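Local coordinates for protein Abbfa_003403 (PDB 4ZXH) that probably builds a peptide product as a nonribosomal peptide synthetase, with condensation, adenylation, phosphopantetheine-bearing carrier and thioesterase domains in one chain, at residues Asn4-Leu9 / Ile60-Met65; Ser105-Leu110 / His130-Gly135; Gly177-Gln182 / Arg288-Ala293; Phe263-His268 / Gln439-Glu444; Leu405-Gly408 / Glu414-Gly417. All coordinates share one frame; numbering follows the deposited sequence.

Contact 1: residues Asn4-Leu9 / Ile60-Met65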
# COMPACT_ATOMS: atom_id res chain seq x y z
N ASN A 4 31.70 -14.59 35.73
CA ASN A 4 31.34 -15.68 36.63
C ASN A 4 30.86 -15.11 37.95
O ASN A 4 29.89 -15.61 38.53
CB ASN A 4 32.53 -16.61 36.86
CG ASN A 4 33.21 -17.04 35.57
OD1 ASN A 4 32.82 -18.03 34.94
ND2 ASN A 4 34.24 -16.30 35.17
N ASN A 5 31.54 -14.06 38.41
CA ASN A 5 31.23 -13.37 39.67
C ASN A 5 29.82 -12.74 39.76
O ASN A 5 29.67 -11.66 40.34
CB ASN A 5 32.26 -12.26 39.94
CG ASN A 5 33.70 -12.78 40.00
OD1 ASN A 5 33.94 -13.97 40.21
ND2 ASN A 5 34.66 -11.88 39.81
N LEU A 6 28.81 -13.39 39.20
CA LEU A 6 27.43 -12.91 39.32
C LEU A 6 26.46 -13.99 39.81
O LEU A 6 25.78 -13.80 40.82
CB LEU A 6 26.93 -12.35 38.00
CG LEU A 6 27.18 -10.86 37.71
CD1 LEU A 6 26.51 -10.47 36.40
CD2 LEU A 6 26.65 -10.00 38.84
N ALA A 7 26.40 -15.10 39.09
CA ALA A 7 25.44 -16.18 39.35
C ALA A 7 23.97 -15.73 39.20
O ALA A 7 23.54 -14.68 39.70
CB ALA A 7 25.68 -16.79 40.74
N ARG A 8 23.22 -16.55 38.48
CA ARG A 8 21.80 -16.37 38.27
C ARG A 8 21.03 -17.09 39.37
O ARG A 8 20.94 -18.32 39.37
CB ARG A 8 21.40 -16.90 36.89
CG ARG A 8 20.09 -16.37 36.30
CD ARG A 8 20.14 -16.50 34.78
NE ARG A 8 21.18 -17.44 34.37
CZ ARG A 8 21.87 -17.36 33.23
NH1 ARG A 8 21.65 -16.37 32.37
NH2 ARG A 8 22.80 -18.26 32.96
N LEU A 9 20.49 -16.33 40.31
CA LEU A 9 19.51 -16.91 41.23
C LEU A 9 18.16 -16.28 40.87
O LEU A 9 18.11 -15.15 40.39
CB LEU A 9 19.91 -16.68 42.69
CG LEU A 9 20.22 -15.28 43.23
CD1 LEU A 9 18.94 -14.68 43.73
CD2 LEU A 9 21.26 -15.30 44.34
N ILE A 60 30.04 -1.71 40.35
CA ILE A 60 29.27 -0.50 40.07
C ILE A 60 27.96 -0.87 39.36
O ILE A 60 26.90 -0.35 39.70
CB ILE A 60 30.09 0.49 39.23
CG1 ILE A 60 31.20 1.10 40.08
CG2 ILE A 60 29.20 1.59 38.66
CD1 ILE A 60 32.34 1.70 39.26
N LEU A 61 28.06 -1.78 38.39
CA LEU A 61 26.88 -2.38 37.77
C LEU A 61 25.84 -2.84 38.79
O LEU A 61 24.67 -2.47 38.72
CB LEU A 61 27.29 -3.57 36.89
CG LEU A 61 26.10 -4.33 36.29
CD1 LEU A 61 25.30 -3.42 35.41
CD2 LEU A 61 26.53 -5.57 35.55
N GLU A 62 26.28 -3.66 39.74
CA GLU A 62 25.39 -4.19 40.77
C GLU A 62 24.78 -3.10 41.64
O GLU A 62 23.64 -3.24 42.10
CB GLU A 62 26.14 -5.20 41.66
CG GLU A 62 26.19 -6.60 41.07
CD GLU A 62 27.03 -7.57 41.90
OE1 GLU A 62 27.82 -7.11 42.77
OE2 GLU A 62 26.91 -8.79 41.69
N ALA A 63 25.53 -2.03 41.86
CA ALA A 63 25.07 -0.92 42.71
C ALA A 63 24.03 -0.08 41.99
O ALA A 63 23.04 0.36 42.59
CB ALA A 63 26.23 -0.06 43.13
N VAL A 64 24.25 0.12 40.69
CA VAL A 64 23.34 0.90 39.88
C VAL A 64 22.00 0.17 39.73
O VAL A 64 20.94 0.76 39.99
CB VAL A 64 23.93 1.20 38.50
CG1 VAL A 64 22.84 1.66 37.57
CG2 VAL A 64 24.97 2.29 38.60
N MET A 65 22.05 -1.10 39.33
CA MET A 65 20.86 -1.93 39.18
C MET A 65 19.98 -1.95 40.44
O MET A 65 18.75 -1.98 40.36
CB MET A 65 21.26 -3.37 38.82
CG MET A 65 21.42 -3.67 37.33
SD MET A 65 21.69 -5.44 37.08
CE MET A 65 20.07 -6.04 37.56

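Contact 2: residues Ser105-Leu110 / His130-Gly135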
# COMPACT_ATOMS: atom_id res chain seq x y z
N SER A 105 36.62 -0.18 10.22
CA SER A 105 35.38 -0.10 9.45
C SER A 105 34.43 -1.20 9.88
O SER A 105 33.28 -0.95 10.25
CB SER A 105 35.66 -0.23 7.95
OG SER A 105 36.85 0.47 7.61
N ASP A 106 34.96 -2.43 9.86
CA ASP A 106 34.23 -3.63 10.23
C ASP A 106 33.75 -3.63 11.68
O ASP A 106 32.62 -4.06 11.96
CB ASP A 106 35.10 -4.86 10.00
CG ASP A 106 35.48 -5.04 8.53
OD1 ASP A 106 34.69 -4.64 7.65
OD2 ASP A 106 36.58 -5.58 8.27
N LEU A 107 34.58 -3.14 12.59
CA LEU A 107 34.21 -3.07 13.99
C LEU A 107 32.98 -2.19 14.18
O LEU A 107 32.07 -2.56 14.92
CB LEU A 107 35.37 -2.56 14.86
CG LEU A 107 35.08 -2.57 16.37
CD1 LEU A 107 34.52 -3.92 16.82
CD2 LEU A 107 36.29 -2.21 17.19
N THR A 108 32.95 -1.04 13.51
CA THR A 108 31.77 -0.19 13.58
C THR A 108 30.55 -0.97 13.12
O THR A 108 29.50 -0.95 13.77
CB THR A 108 31.89 1.09 12.72
OG1 THR A 108 32.96 1.89 13.22
CG2 THR A 108 30.62 1.90 12.80
N GLN A 109 30.70 -1.69 12.00
CA GLN A 109 29.55 -2.38 11.42
C GLN A 109 29.07 -3.45 12.39
O GLN A 109 27.86 -3.59 12.63
CB GLN A 109 29.88 -2.97 10.05
CG GLN A 109 28.63 -3.59 9.41
CD GLN A 109 28.80 -4.07 7.97
OE1 GLN A 109 29.82 -3.83 7.31
NE2 GLN A 109 27.79 -4.79 7.48
N LEU A 110 30.02 -4.18 12.97
CA LEU A 110 29.71 -5.22 13.95
C LEU A 110 28.85 -4.69 15.10
O LEU A 110 27.79 -5.25 15.41
CB LEU A 110 31.00 -5.82 14.50
CG LEU A 110 30.82 -6.94 15.53
CD1 LEU A 110 29.94 -8.05 14.95
CD2 LEU A 110 32.16 -7.49 15.99
N HIS A 130 27.16 -4.27 25.32
CA HIS A 130 27.97 -5.04 24.38
C HIS A 130 29.42 -4.62 24.51
O HIS A 130 29.73 -3.46 24.28
CB HIS A 130 27.49 -4.82 22.94
CG HIS A 130 26.15 -5.40 22.63
ND1 HIS A 130 25.98 -6.66 22.09
CD2 HIS A 130 24.90 -4.87 22.73
CE1 HIS A 130 24.70 -6.89 21.90
NE2 HIS A 130 24.02 -5.82 22.28
N CYS A 131 30.32 -5.54 24.85
CA CYS A 131 31.74 -5.21 25.02
C CYS A 131 32.64 -5.86 23.99
O CYS A 131 32.43 -7.00 23.60
CB CYS A 131 32.23 -5.60 26.41
SG CYS A 131 31.18 -5.03 27.72
N TYR A 132 33.68 -5.14 23.59
CA TYR A 132 34.61 -5.64 22.60
C TYR A 132 36.03 -5.30 23.00
O TYR A 132 36.34 -4.14 23.25
CB TYR A 132 34.32 -5.03 21.24
CG TYR A 132 32.88 -5.17 20.81
CD1 TYR A 132 32.47 -6.23 20.00
CD2 TYR A 132 31.94 -4.23 21.19
CE1 TYR A 132 31.15 -6.34 19.60
CE2 TYR A 132 30.63 -4.34 20.80
CZ TYR A 132 30.24 -5.38 20.00
OH TYR A 132 28.93 -5.47 19.64
N GLU A 133 36.89 -6.31 23.05
CA GLU A 133 38.30 -6.11 23.30
C GLU A 133 39.02 -5.74 21.99
O GLU A 133 38.93 -6.48 21.01
CB GLU A 133 38.90 -7.37 23.95
CG GLU A 133 40.38 -7.26 24.35
CD GLU A 133 40.89 -8.50 25.10
OE1 GLU A 133 40.17 -9.53 25.12
OE2 GLU A 133 42.01 -8.44 25.65
N CYS A 134 39.74 -4.62 21.98
CA CYS A 134 40.43 -4.15 20.77
C CYS A 134 41.94 -4.25 20.82
O CYS A 134 42.62 -4.06 19.81
CB CYS A 134 40.07 -2.69 20.51
SG CYS A 134 38.33 -2.46 20.39
N GLY A 135 42.47 -4.53 22.01
CA GLY A 135 43.90 -4.59 22.24
C GLY A 135 44.09 -4.65 23.74
O GLY A 135 43.10 -4.69 24.47

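Contact 3: residues Gly177-Gln182 / Arg288-Ala293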
# COMPACT_ATOMS: atom_id res chain seq x y z
N GLY A 177 14.94 6.84 40.32
CA GLY A 177 14.67 5.70 39.45
C GLY A 177 13.39 4.98 39.85
O GLY A 177 13.20 3.84 39.45
N ILE A 178 12.54 5.64 40.66
CA ILE A 178 11.27 5.06 41.10
C ILE A 178 10.04 5.96 40.81
O ILE A 178 8.89 5.51 40.89
CB ILE A 178 11.31 4.75 42.62
CG1 ILE A 178 10.14 3.84 43.04
CG2 ILE A 178 11.30 6.01 43.42
CD1 ILE A 178 10.06 2.52 42.26
N GLU A 179 10.27 7.22 40.44
CA GLU A 179 9.16 8.14 40.21
C GLU A 179 8.30 7.78 38.98
O GLU A 179 7.10 8.02 38.97
CB GLU A 179 9.69 9.57 40.07
CG GLU A 179 8.60 10.62 39.79
CD GLU A 179 7.76 10.96 41.02
OE1 GLU A 179 8.19 10.65 42.17
OE2 GLU A 179 6.66 11.54 40.83
N PHE A 180 8.90 7.19 37.95
CA PHE A 180 8.18 6.85 36.71
C PHE A 180 6.89 6.07 36.97
O PHE A 180 5.90 6.20 36.26
CB PHE A 180 9.07 6.02 35.76
CG PHE A 180 9.40 4.64 36.28
CD1 PHE A 180 10.33 4.46 37.31
CD2 PHE A 180 8.76 3.52 35.75
CE1 PHE A 180 10.63 3.18 37.79
CE2 PHE A 180 9.05 2.24 36.22
CZ PHE A 180 9.99 2.07 37.24
N VAL A 181 6.93 5.25 38.00
CA VAL A 181 5.79 4.46 38.39
C VAL A 181 4.65 5.31 38.94
O VAL A 181 3.50 5.12 38.56
CB VAL A 181 6.23 3.40 39.42
CG1 VAL A 181 5.15 3.14 40.45
CG2 VAL A 181 6.63 2.12 38.68
N GLN A 182 4.97 6.25 39.83
CA GLN A 182 3.94 7.13 40.37
C GLN A 182 3.30 7.91 39.23
O GLN A 182 2.07 8.00 39.14
CB GLN A 182 4.50 8.07 41.44
CG GLN A 182 3.42 8.75 42.26
CD GLN A 182 3.98 9.56 43.43
OE1 GLN A 182 5.20 9.60 43.65
NE2 GLN A 182 3.09 10.21 44.18
N ARG A 288 8.85 20.35 37.71
CA ARG A 288 10.25 20.33 38.16
C ARG A 288 10.57 19.02 38.89
O ARG A 288 11.71 18.54 38.88
CB ARG A 288 10.54 21.53 39.07
N SER A 289 9.54 18.44 39.50
CA SER A 289 9.63 17.13 40.12
C SER A 289 10.19 16.02 39.21
O SER A 289 10.72 15.02 39.70
CB SER A 289 8.24 16.72 40.62
OG SER A 289 8.17 15.32 40.85
N LEU A 290 10.08 16.20 37.90
CA LEU A 290 10.45 15.17 36.93
C LEU A 290 11.82 15.34 36.29
O LEU A 290 12.19 14.55 35.42
CB LEU A 290 9.42 15.09 35.82
CG LEU A 290 8.03 14.65 36.22
CD1 LEU A 290 7.09 14.81 35.04
CD2 LEU A 290 8.08 13.21 36.70
N ARG A 291 12.55 16.38 36.69
CA ARG A 291 13.84 16.70 36.07
C ARG A 291 14.93 15.65 36.31
O ARG A 291 15.79 15.42 35.45
CB ARG A 291 14.32 18.06 36.57
CG ARG A 291 13.40 19.18 36.21
CD ARG A 291 13.23 19.24 34.72
NE ARG A 291 12.32 20.31 34.34
CZ ARG A 291 12.70 21.58 34.19
NH1 ARG A 291 13.97 21.92 34.40
NH2 ARG A 291 11.80 22.49 33.85
N ASN A 292 14.90 15.02 37.48
CA ASN A 292 15.92 14.04 37.84
C ASN A 292 15.42 12.60 37.66
O ASN A 292 16.13 11.65 38.01
CB ASN A 292 16.36 14.26 39.28
CG ASN A 292 15.24 14.02 40.29
OD1 ASN A 292 14.05 14.22 39.98
ND2 ASN A 292 15.60 13.58 41.49
N ALA A 293 14.23 12.44 37.11
CA ALA A 293 13.61 11.11 37.05
C ALA A 293 14.00 10.32 35.81
O ALA A 293 13.97 10.82 34.69
CB ALA A 293 12.09 11.24 37.12

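Contact 4: residues Phe263-His268 / Gln439-Glu444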
# COMPACT_ATOMS: atom_id res chain seq x y z
N PHE A 263 12.70 23.22 7.00
CA PHE A 263 12.36 21.85 6.66
C PHE A 263 11.04 21.76 5.89
O PHE A 263 10.97 21.08 4.87
CB PHE A 263 12.29 20.98 7.92
CG PHE A 263 12.49 19.52 7.66
CD1 PHE A 263 13.15 19.09 6.51
CD2 PHE A 263 12.06 18.57 8.57
CE1 PHE A 263 13.34 17.76 6.26
CE2 PHE A 263 12.26 17.22 8.32
CZ PHE A 263 12.90 16.81 7.16
N TYR A 264 10.00 22.45 6.37
CA TYR A 264 8.74 22.55 5.62
C TYR A 264 8.97 23.09 4.20
O TYR A 264 8.49 22.51 3.23
CB TYR A 264 7.75 23.47 6.33
CG TYR A 264 7.04 22.90 7.53
CD1 TYR A 264 6.09 21.90 7.39
CD2 TYR A 264 7.29 23.39 8.80
CE1 TYR A 264 5.44 21.40 8.48
CE2 TYR A 264 6.65 22.88 9.90
CZ TYR A 264 5.72 21.89 9.74
OH TYR A 264 5.07 21.39 10.84
N VAL A 265 9.70 24.20 4.10
CA VAL A 265 9.98 24.78 2.79
C VAL A 265 10.61 23.73 1.89
O VAL A 265 10.19 23.57 0.75
CB VAL A 265 10.91 26.01 2.90
CG1 VAL A 265 11.51 26.36 1.55
CG2 VAL A 265 10.14 27.19 3.45
N LEU A 266 11.58 22.99 2.42
CA LEU A 266 12.17 21.88 1.68
C LEU A 266 11.14 20.85 1.19
O LEU A 266 11.13 20.51 0.01
CB LEU A 266 13.21 21.16 2.54
CG LEU A 266 13.78 19.97 1.76
CD1 LEU A 266 14.44 20.47 0.50
CD2 LEU A 266 14.74 19.13 2.58
N LEU A 267 10.29 20.33 2.08
CA LEU A 267 9.33 19.29 1.69
C LEU A 267 8.27 19.83 0.73
O LEU A 267 7.72 19.09 -0.09
CB LEU A 267 8.66 18.69 2.93
CG LEU A 267 9.66 18.23 4.01
CD1 LEU A 267 8.95 17.96 5.33
CD2 LEU A 267 10.45 16.99 3.57
N HIS A 268 7.98 21.13 0.85
CA HIS A 268 7.10 21.83 -0.08
C HIS A 268 7.65 21.81 -1.50
O HIS A 268 6.92 21.53 -2.45
CB HIS A 268 6.90 23.27 0.36
CG HIS A 268 6.11 24.10 -0.59
ND1 HIS A 268 4.77 23.87 -0.85
CD2 HIS A 268 6.46 25.16 -1.36
CE1 HIS A 268 4.33 24.75 -1.73
NE2 HIS A 268 5.33 25.55 -2.05
N GLN A 439 20.67 22.31 2.87
CA GLN A 439 21.80 23.24 2.89
C GLN A 439 21.41 24.51 2.11
O GLN A 439 21.67 25.63 2.55
CB GLN A 439 23.05 22.58 2.27
CG GLN A 439 23.67 21.39 3.02
CD GLN A 439 24.50 21.80 4.22
OE1 GLN A 439 23.98 21.96 5.32
NE2 GLN A 439 25.80 21.97 4.01
N ALA A 440 20.76 24.31 0.97
CA ALA A 440 20.41 25.41 0.07
C ALA A 440 19.31 26.30 0.62
O ALA A 440 19.43 27.53 0.60
CB ALA A 440 19.99 24.86 -1.27
N VAL A 441 18.23 25.69 1.11
CA VAL A 441 17.15 26.43 1.75
C VAL A 441 17.67 27.29 2.90
O VAL A 441 17.35 28.47 3.00
CB VAL A 441 16.04 25.50 2.30
CG1 VAL A 441 15.04 26.29 3.13
CG2 VAL A 441 15.33 24.80 1.18
N LEU A 442 18.50 26.69 3.74
CA LEU A 442 19.10 27.41 4.85
C LEU A 442 19.97 28.57 4.37
O LEU A 442 19.89 29.66 4.93
CB LEU A 442 19.92 26.45 5.73
CG LEU A 442 19.03 25.48 6.51
CD1 LEU A 442 19.82 24.49 7.34
CD2 LEU A 442 18.03 26.23 7.39
N SER A 443 20.77 28.35 3.33
CA SER A 443 21.60 29.43 2.78
C SER A 443 20.73 30.55 2.23
O SER A 443 20.93 31.71 2.58
CB SER A 443 22.52 28.92 1.67
OG SER A 443 23.65 28.24 2.20
N GLU A 444 19.76 30.18 1.39
CA GLU A 444 18.90 31.17 0.73
C GLU A 444 18.04 31.91 1.76
O GLU A 444 17.64 33.05 1.52
CB GLU A 444 18.02 30.50 -0.33

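Contact 5: residues Leu405-Gly408 / Glu414-Gly417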
# COMPACT_ATOMS: atom_id res chain seq x y z
N LEU A 405 14.85 14.42 10.47
CA LEU A 405 15.95 15.36 10.62
C LEU A 405 16.35 15.51 12.09
O LEU A 405 15.52 15.90 12.93
CB LEU A 405 15.56 16.72 10.03
CG LEU A 405 16.60 17.82 10.07
CD1 LEU A 405 17.76 17.38 9.21
CD2 LEU A 405 16.00 19.11 9.56
N GLU A 406 17.60 15.21 12.42
CA GLU A 406 18.07 15.35 13.80
C GLU A 406 19.14 16.44 13.90
O GLU A 406 20.19 16.35 13.26
CB GLU A 406 18.62 14.02 14.32
CG GLU A 406 17.65 12.88 14.20
CD GLU A 406 18.13 11.61 14.88
OE1 GLU A 406 19.33 11.55 15.25
OE2 GLU A 406 17.30 10.68 15.05
N MET A 407 18.88 17.46 14.71
CA MET A 407 19.80 18.58 14.87
C MET A 407 20.09 18.85 16.34
O MET A 407 19.60 18.14 17.22
CB MET A 407 19.23 19.84 14.24
CG MET A 407 18.81 19.72 12.79
SD MET A 407 20.06 20.29 11.64
CE MET A 407 20.38 21.94 12.23
N GLY A 408 20.87 19.89 16.60
CA GLY A 408 21.07 20.37 17.96
C GLY A 408 22.52 20.52 18.37
O GLY A 408 22.87 21.40 19.15
N GLU A 414 30.24 24.86 13.24
CA GLU A 414 29.29 24.27 12.30
C GLU A 414 28.19 23.48 13.01
O GLU A 414 28.47 22.62 13.85
CB GLU A 414 30.02 23.35 11.32
CG GLU A 414 31.08 24.04 10.46
CD GLU A 414 31.84 23.10 9.51
OE1 GLU A 414 31.85 21.86 9.72
OE2 GLU A 414 32.48 23.64 8.57
N LEU A 415 26.94 23.75 12.65
CA LEU A 415 25.82 22.95 13.15
C LEU A 415 25.96 21.51 12.64
O LEU A 415 26.32 21.29 11.47
CB LEU A 415 24.49 23.55 12.71
CG LEU A 415 23.99 24.81 13.40
CD1 LEU A 415 22.84 25.43 12.66
CD2 LEU A 415 23.56 24.50 14.82
N VAL A 416 25.70 20.55 13.50
CA VAL A 416 25.81 19.15 13.10
C VAL A 416 24.44 18.49 13.05
O VAL A 416 23.64 18.59 13.99
CB VAL A 416 26.74 18.35 14.04
CG1 VAL A 416 26.67 16.87 13.74
CG2 VAL A 416 28.16 18.82 13.90
N GLY A 417 24.17 17.81 11.93
CA GLY A 417 22.88 17.21 11.70
C GLY A 417 22.96 15.80 11.17
O GLY A 417 23.97 15.38 10.59

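Contact 1: residues Asn4-Leu9 / Ile60-Met65
Glu-62 reaches out from helix 56-67 and meets Leu-6, a residue of the irregular N-terminal arm. Its CB starts toward the arm but is still too far from it to touch anything there. At CG the chain swings to the side opposite the carbonyl carbon (chi1 -83°) and then runs on extended, which carries the carboxylate out alongside Leu-6 CD2. CG of Glu-62 lies 4.1 Å from that methyl. The next atom, Glu-62 CD, is 3.9 Å from Leu-6 CD2. These two carbons beside the methyl make up the contact, which is van der Waals in kind. The carboxylate oxygen OE2 is modelled closer still to Leu-6 CD2, but so short an approach is doubtful at this resolution. OE2 of Glu-62 is also 4.2 Å from the backbone O of Asn-5, too distant to count as more than proximity between two oxygens. Leucine and glutamate pass alongside each other in opposite directions, and together they account for most of the 107 Å² buried here.

One helix position earlier, Leu-61 also points toward the arm but stays 5.0 Å from the nearest atom of 4-9; it packs on Trp-127 and touches the bound phospholipid. Arg-8, farther along the arm, makes a cation-pi contact with Tyr-91. The arrangement is that of a short irregular N-terminal segment touching helix 56-67 of the condensation domain at the protein surface through few atoms, consistent with light attachment.

Contact 2: residues Ser105-Leu110 / His130-Gly135
Helix 105-110 runs nearly antiparallel to strand 130-135, at 166° between their N-to-C directions and 11.2 Å between the axes at closest approach, and the gap is filled by Leu-107 and Leu-110 on the helix side and by Tyr-132 and Cys-134 on the strand side. Leu-110 starts out toward the strand, and its CD2 sits 3.9 Å from CE1 of Tyr-132. Its branch point shares in the contact, since Leu-110 CG is 4.1 Å from the same ring carbon; leucine and tyrosine meet at a slant. One turn back, Leu-107 divides its two methyls between two partners. With CG turned opposite its own N (chi1 -176°), the isobutyl group swings over to the strand, placing CD2 at 3.8 Å from Cys-134 SG and CD1, more loosely, at 4.4 Å from Tyr-132 CD1. Both leucine methyls that reach the tyrosine arrive obliquely to its ring.

The contact is thus purely apolar across the two segments, yet the phenol keeps a polar tie: Tyr-132 OH is hydrogen-bonded to Asp-114, farther along the same helix, which should limit movement of the ring against the leucines. Ile-102 lies against both leucines from the loop before the helix. Cys-134 belongs to a classic beta bulge with Gly-135, opposite strand 138-146, at the end of the strand. The packing is that of a beta-alpha-beta unit in the condensation domain's mixed sheet, in which helix 104-115 connects the neighbouring parallel strands 94-98 and 127-135 and packs on the latter.

Contact 3: residues Gly177-Gln182 / Arg288-Ala293
Residues 177-182, leading into helix 179-187, meet a short 3-10 turn, 288-290, in the long loop between strands 275-279 and 302-306, and Glu-179 carries nearly all of the contact. Three levels of its side chain touch three residues. CB stands 4.2 Å from the CB of Ala-293, methylene against methyl. CG is next, 4.1 Å from Leu-290 CD2, where the two side chains cross at about a right angle. The chain then bends at chi2 (75°), turning the carboxylate aside from the leucine and toward the serine. There Glu-179 OE2 ends 4.1 Å from Ser-289 OG, near but not bonded.

Both pieces belong to the condensation domain, and the contact brings together chain regions more than a hundred residues apart. Asn-176 ties them at a second point: its OD1 accepts hydrogen bonds from the backbone N of Ile-178 and of Glu-179, while its backbone is bonded to Asn-292. On the loop side, NH1 of Arg-285 is hydrogen-bonded to the carbonyl oxygens of Leu-290 and Ala-293, which probably helps fix the turn. Trp-153, on helix 152-165, donates through NE1 to the O of Arg-291.

Contact 4: residues Phe263-His268 / Gln439-Glu444
Val-441 is the centre of this contact, with one of its methyls facing Val-265 and the other shared between Val-265 and Leu-266. Its CG1 stands opposite its own N (chi1 172°), which sends CG1 to Val-265 and CG2 toward Leu-266. CG1 of Val-441 lies 3.9 Å from CG1 of Val-265, and the two valines cross obliquely. The second methyl, Val-441 CG2, is 4.1 Å from that same CG1 of Val-265. It also approaches the helix backbone itself, at 4.3 Å from Leu-266 CA, with the leucine's CB and CD1 only slightly farther. Such close access fits the 6.7 Å between the CA atoms of Leu-266 and Val-441.

These are two helices, 255-271 and 428-447, of the chloramphenicol acetyltransferase-like condensation domain, packed through two valines and a leucine in a buried position. Behind the first helix, Phe-263 and Leu-267 lie on Ile-278 of strand 275-279 and Ile-356 of strand 356-360, and CD1 of Leu-267 sits over the centre of the Phe-263 ring. Tyr-264 adds a hydrogen bond from OH to the O of Ile-303. The second helix is placed by Leu-442 on Leu-244 and Ser-443 on Val-240, both on helix 238-249.

Contact 5: residues Leu405-Gly408 / Glu414-Gly417
Backbone atoms make the closest approach between these strands, at Glu-406 and Gly-417. The alpha carbon of Gly-417 lies 3.2 Å from Glu-406 O, a CA-H...O contact bent to 130° at the hydrogen. The strands are antiparallel but splayed, with 144° between their directions and 5.5 Å between the axes at closest approach. The backbone of Glu-406 takes its conventional hydrogen bonding with Val-418, one residue beyond the segment. Toward the turn the separation grows: the N of Gly-408 is 4.0 Å from Val-416 O, past bonding range.

Apolar packing comes mainly from Met-407. Its chain turns away from the carbonyl carbon at CG (chi1 -54°) and then bends twice, folding the thioether across the neighbouring strand. The sulfur SD passes 4.2 Å from the CA of Gly-417, which has no side chain to meet it, and CE goes on to lie 4.3 Å from CD1 of Leu-415. Phe-234, Trp-360 and Val-259 also touch this methionine, so it packs on neighbouring strands and helix 255-271 as well.

A charged pair lies beside the contact. Glu-406 OE2 forms a salt bridge with Lys-420 of the partner strand, and the Glu-406 side chain is about 8 Å from the bound 4'-phosphopantetheine.

In this beta hairpin, 403-411 with 414-422, the chemistry implies cohesion from hydrophobic contact, perhaps with a weak CA-H...O contribution, while conventional backbone bonds run from Glu-406 to Val-418 and from Leu-405 and Met-407 to the neighbouring strand 356-360 and its end.

How the contacts relate
From the N terminus, contact 1 closes the first loop, setting the terminal arm on helix 56-67. Contact 2 follows in series, within the beta-alpha-beta unit that ends at strand 127-135. Contact 3 begins at residue 177 and returns at 288-293; before it closes, contact 4 has opened at 263, so the two cross along the chain, though their centres are 39 Å apart. Contact 5 is a short hairpin wholly within the chain span of contact 4. These last two touch, Phe-263 CE2 packing 3.7 Å from Leu-405 CB, which joins the helix pair to the four-stranded sheet. Contacts 2 to 5 all belong to the condensation domain.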